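Long-range contact in fatty acid CoA ligase (PDB 6SQ8), which belongs to the ANL superfamily of AMP-binding enzymes, with a large AMP-binding domain and a small C-terminal domain: residues A424-D432 against K489-T497. Numbering follows the deposited sequence.
Sequences AAAVVGVPD and KVKVRTWFT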
ATOM      1  N   ALA A 424      13.718  10.722  12.135  1.00 26.22           N
ATOM      2  CA  ALA A 424      12.239  10.579  12.017  1.00 25.15           C
ATOM      3  C   ALA A 424      11.530  11.385  13.094  1.00 23.47           C
ATOM      4  O   ALA A 424      12.094  11.695  14.086  1.00 22.46           O
ATOM      5  CB  ALA A 424      11.835   9.125  12.131  1.00 25.18           C
ATOM      6  N   ALA A 425      10.254  11.692  12.872  1.00 24.04           N
ATOM      7  CA  ALA A 425       9.481  12.442  13.846  1.00 24.30           C
ATOM      8  C   ALA A 425       7.991  12.163  13.687  1.00 23.02           C
ATOM      9  O   ALA A 425       7.490  12.065  12.597  1.00 22.65           O
ATOM     10  CB  ALA A 425       9.780  13.918  13.701  1.00 25.84           C
ATOM     11  N   ALA A 426       7.296  12.076  14.819  1.00 24.34           N
ATOM     12  CA  ALA A 426       5.837  12.018  14.850  1.00 25.46           C
ATOM     13  C   ALA A 426       5.330  13.155  15.734  1.00 25.05           C
ATOM     14  O   ALA A 426       5.655  13.190  16.885  1.00 24.86           O
ATOM     15  CB  ALA A 426       5.373  10.667  15.332  1.00 23.43           C
ATOM     16  N   VAL A 427       4.578  14.085  15.147  1.00 28.66           N
ATOM     17  CA  VAL A 427       4.030  15.242  15.848  1.00 28.82           C
ATOM     18  C   VAL A 427       2.515  15.055  15.993  1.00 28.96           C
ATOM     19  O   VAL A 427       1.817  14.765  15.029  1.00 32.67           O
ATOM     20  CB  VAL A 427       4.364  16.520  15.068  1.00 28.46           C
ATOM     21  CG1 VAL A 427       3.682  17.746  15.628  1.00 27.96           C
ATOM     22  CG2 VAL A 427       5.861  16.746  14.963  1.00 28.76           C
ATOM     23  N   VAL A 428       2.031  15.241  17.218  1.00 31.51           N
ATOM     24  CA  VAL A 428       0.645  15.025  17.595  1.00 32.68           C
ATOM     25  C   VAL A 428       0.198  16.194  18.475  1.00 36.29           C
ATOM     26  O   VAL A 428       1.035  16.892  19.052  1.00 39.27           O
ATOM     27  CB  VAL A 428       0.482  13.708  18.357  1.00 32.15           C
ATOM     28  CG1 VAL A 428       0.885  12.515  17.515  1.00 33.30           C
ATOM     29  CG2 VAL A 428       1.273  13.720  19.651  1.00 35.06           C
ATOM     30  N   GLY A 429      -1.119  16.385  18.568  1.00 39.37           N
ATOM     31  CA  GLY A 429      -1.739  17.294  19.533  1.00 42.97           C
ATOM     32  C   GLY A 429      -2.384  16.538  20.693  1.00 45.78           C
ATOM     33  O   GLY A 429      -2.909  15.431  20.526  1.00 44.55           O
ATOM     34  N   VAL A 430      -2.317  17.119  21.894  1.00 47.44           N
ATOM     35  CA  VAL A 430      -3.132  16.679  23.027  1.00 51.25           C
ATOM     36  C   VAL A 430      -3.866  17.906  23.557  1.00 53.37           C
ATOM     37  O   VAL A 430      -3.386  19.022  23.389  1.00 55.61           O
ATOM     38  CB  VAL A 430      -2.299  15.983  24.120  1.00 50.45           C
ATOM     39  CG1 VAL A 430      -1.444  14.862  23.544  1.00 52.55           C
ATOM     40  CG2 VAL A 430      -1.435  16.962  24.892  1.00 49.36           C
ATOM     41  N   PRO A 431      -5.045  17.757  24.196  1.00 58.73           N
ATOM     42  CA  PRO A 431      -5.887  18.920  24.485  1.00 60.98           C
ATOM     43  C   PRO A 431      -5.241  19.762  25.597  1.00 55.16           C
ATOM     44  O   PRO A 431      -4.562  19.193  26.461  1.00 44.66           O
ATOM     45  CB  PRO A 431      -7.238  18.312  24.911  1.00 61.43           C
ATOM     46  CG  PRO A 431      -7.113  16.800  24.668  1.00 59.74           C
ATOM     47  CD  PRO A 431      -5.627  16.492  24.684  1.00 57.72           C
ATOM     48  N   ASP A 432      -5.435  21.086  25.538  1.00 57.48           N
ATOM     49  CA  ASP A 432      -4.865  22.030  26.512  1.00 67.44           C
ATOM     50  C   ASP A 432      -5.727  23.288  26.557  1.00 71.33           C
ATOM     51  O   ASP A 432      -5.943  23.924  25.537  1.00 78.60           O
ATOM     52  CB  ASP A 432      -3.420  22.415  26.161  1.00 69.05           C
ATOM     53  CG  ASP A 432      -2.705  23.270  27.196  1.00 70.98           C
ATOM     54  OD1 ASP A 432      -2.945  24.490  27.218  1.00 68.87           O
ATOM     55  OD2 ASP A 432      -1.874  22.721  27.943  1.00 64.98           O
ATOM     56  N   LYS A 489      -0.078   7.161  15.057  1.00 34.74           N
ATOM     57  CA  LYS A 489      -0.120   8.405  15.763  1.00 39.57           C
ATOM     58  C   LYS A 489      -1.147   8.374  16.901  1.00 42.86           C
ATOM     59  O   LYS A 489      -1.160   9.307  17.697  1.00 43.68           O
ATOM     60  CB  LYS A 489      -0.371   9.577  14.815  1.00 39.67           C
ATOM     61  CG  LYS A 489       0.904  10.107  14.188  1.00 40.01           C
ATOM     62  CD  LYS A 489       0.654  11.407  13.516  1.00 44.02           C
ATOM     63  CE  LYS A 489       1.773  11.830  12.606  1.00 45.36           C
ATOM     64  NZ  LYS A 489       1.556  13.219  12.139  1.00 46.79           N
ATOM     65  N   VAL A 490      -1.983   7.335  17.004  1.00 46.04           N
ATOM     66  CA  VAL A 490      -2.845   7.252  18.195  1.00 49.88           C
ATOM     67  C   VAL A 490      -1.976   6.762  19.361  1.00 49.70           C
ATOM     68  O   VAL A 490      -2.158   7.223  20.490  1.00 49.01           O
ATOM     69  CB  VAL A 490      -4.134   6.413  18.023  1.00 51.19           C
ATOM     70  CG1 VAL A 490      -4.733   6.560  16.629  1.00 51.98           C
ATOM     71  CG2 VAL A 490      -3.953   4.937  18.394  1.00 53.01           C
ATOM     72  N   LYS A 491      -1.025   5.859  19.078  1.00 44.80           N
ATOM     73  CA  LYS A 491      -0.106   5.379  20.107  1.00 43.63           C
ATOM     74  C   LYS A 491       0.745   6.553  20.612  1.00 44.95           C
ATOM     75  O   LYS A 491       0.846   6.777  21.815  1.00 45.19           O
ATOM     76  CB  LYS A 491       0.754   4.222  19.585  1.00 43.08           C
ATOM     77  CG  LYS A 491       1.541   3.472  20.655  1.00 41.81           C
ATOM     78  CD  LYS A 491       1.914   2.062  20.236  1.00 42.54           C
ATOM     79  CE  LYS A 491       2.619   1.294  21.337  1.00 44.93           C
ATOM     80  N   VAL A 492       1.333   7.319  19.686  1.00 44.79           N
ATOM     81  CA  VAL A 492       2.200   8.449  20.035  1.00 44.25           C
ATOM     82  C   VAL A 492       1.403   9.431  20.903  1.00 41.80           C
ATOM     83  O   VAL A 492       1.918   9.948  21.879  1.00 44.74           O
ATOM     84  CB  VAL A 492       2.799   9.118  18.780  1.00 39.52           C
ATOM     85  CG1 VAL A 492       3.491  10.428  19.107  1.00 36.15           C
ATOM     86  CG2 VAL A 492       3.771   8.199  18.070  1.00 39.57           C
ATOM     87  N   ARG A 493       0.141   9.644  20.553  1.00 41.14           N
ATOM     88  CA  ARG A 493      -0.736  10.560  21.281  1.00 46.90           C
ATOM     89  C   ARG A 493      -0.854  10.126  22.752  1.00 51.56           C
ATOM     90  O   ARG A 493      -0.900  10.977  23.636  1.00 58.64           O
ATOM     91  CB  ARG A 493      -2.116  10.628  20.613  1.00 48.60           C
ATOM     92  CG  ARG A 493      -2.566  12.032  20.248  1.00 49.05           C
ATOM     93  CD  ARG A 493      -3.787  12.043  19.346  1.00 51.25           C
ATOM     94  NE  ARG A 493      -3.490  12.263  17.932  1.00 50.15           N
ATOM     95  CZ  ARG A 493      -3.813  11.433  16.940  1.00 50.99           C
ATOM     96  NH1 ARG A 493      -4.355  10.255  17.214  1.00 52.15           N
ATOM     97  NH2 ARG A 493      -3.570  11.765  15.682  1.00 52.50           N
ATOM     98  N   THR A 494      -0.877   8.812  23.016  1.00 51.92           N
ATOM     99  CA  THR A 494      -1.057   8.288  24.392  1.00 51.84           C
ATOM    100  C   THR A 494       0.182   8.567  25.259  1.00 51.09           C
ATOM    101  O   THR A 494       0.078   8.654  26.487  1.00 61.21           O
ATOM    102  CB  THR A 494      -1.355   6.779  24.446  1.00 50.92           C
ATOM    103  OG1 THR A 494      -0.150   6.051  24.221  1.00 47.72           O
ATOM    104  CG2 THR A 494      -2.411   6.324  23.464  1.00 50.42           C
ATOM    105  N   TRP A 495       1.350   8.672  24.621  1.00 45.72           N
ATOM    106  CA  TRP A 495       2.607   8.928  25.312  1.00 45.05           C
ATOM    107  C   TRP A 495       2.601  10.299  25.998  1.00 46.43           C
ATOM    108  O   TRP A 495       3.412  10.517  26.889  1.00 48.05           O
ATOM    109  CB  TRP A 495       3.793   8.850  24.349  1.00 41.50           C
ATOM    110  CG  TRP A 495       4.055   7.500  23.767  1.00 41.55           C
ATOM    111  CD1 TRP A 495       3.539   6.307  24.177  1.00 43.05           C
ATOM    112  CD2 TRP A 495       4.945   7.196  22.679  1.00 41.05           C
ATOM    113  NE1 TRP A 495       4.026   5.287  23.403  1.00 44.26           N
ATOM    114  CE2 TRP A 495       4.909   5.798  22.491  1.00 41.83           C
ATOM    115  CE3 TRP A 495       5.771   7.960  21.851  1.00 41.73           C
ATOM    116  CZ2 TRP A 495       5.649   5.158  21.494  1.00 42.01           C
ATOM    117  CZ3 TRP A 495       6.506   7.326  20.871  1.00 41.78           C
ATOM    118  CH2 TRP A 495       6.442   5.946  20.695  1.00 40.41           C
ATOM    119  N   PHE A 496       1.738  11.219  25.545  1.00 47.49           N
ATOM    120  CA  PHE A 496       1.787  12.625  25.948  1.00 49.82           C
ATOM    121  C   PHE A 496       0.503  13.038  26.694  1.00 55.44           C
ATOM    122  O   PHE A 496       0.270  14.252  26.864  1.00 54.09           O
ATOM    123  CB  PHE A 496       1.999  13.526  24.717  1.00 46.05           C
ATOM    124  CG  PHE A 496       3.341  13.420  24.035  1.00 44.83           C
ATOM    125  CD1 PHE A 496       4.468  14.050  24.546  1.00 44.01           C
ATOM    126  CD2 PHE A 496       3.480  12.715  22.852  1.00 45.02           C
ATOM    127  CE1 PHE A 496       5.699  13.937  23.910  1.00 40.39           C
ATOM    128  CE2 PHE A 496       4.715  12.607  22.223  1.00 41.08           C
ATOM    129  CZ  PHE A 496       5.820  13.230  22.740  1.00 36.67           C
ATOM    130  N   THR A 497      -0.318  12.080  27.148  1.00 58.15           N
ATOM    131  CA  THR A 497      -1.600  12.469  27.852  1.00 60.85           C
ATOM    132  C   THR A 497      -1.463  12.449  29.387  1.00 59.71           C
ATOM    133  O   THR A 497      -1.129  11.420  29.935  1.00 65.77           O
ATOM    134  CB  THR A 497      -2.753  11.586  27.377  1.00 55.23           C
ATOM    135  OG1 THR A 497      -2.268  10.239  27.438  1.00 55.65           O
ATOM    136  CG2 THR A 497      -3.263  11.964  26.003  1.00 48.66           C
TER
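Val428 sits where the short helix 489-494 leans on strand 424-432, and both of its methyls are engaged. Val428 CG1 meets Val492 CG1 at 3.7 Å and also lies along the aliphatic part of Lys489, while Val428 CG2 touches that same valine methyl and reaches Phe496 CD2 at 4.0 Å, the side chains of Val428 and Phe496 crossing at about a right angle. Val492 is split: with CG1 anti to its backbone N (chi1 170°), that methyl faces Val428 and lies in plane at the edge of the Phe496 ring, leaving Val492 CG2 to rest against Ala426 CB at 4.0 Å. Farther along the strand, Val430 CG1 packs on Phe496 CB at 3.9 Å, and both methyls of Val430 lie near the Phe496 backbone carbonyl, in the type I turn from Thr494 to Thr497.

Ala426, Val428 and Val430 all point toward 489-497, which illustrates how a helix packs on one face of a beta-sheet; Val427 points away, and its side chain touches Val412 and Leu416 of helix 409-418. Strand 424-432 is an outermost one of the three-stranded mixed sheet in the small C-terminal domain of this ANL-family enzyme, paired antiparallel with 438-445, and its axis makes an angle of 59° with that of helix 489-494.

Polar groups border this apolar patch. Lys489, extended beyond CG, carries NZ to Val427 O in a weak hydrogen bond of 3.3 Å; NZ also forms a salt bridge with Glu413, whose OE2 accepts a hydrogen bond from Val427 N as well. Arg493 CG lies 3.4 Å from Gly429 O, and the bend at chi3 (-100°) leaves that oxygen at the guanidinium edge, near its plane, with Lys489 O on one face, offset toward the rim, while NH2 forms a salt bridge with Asp398.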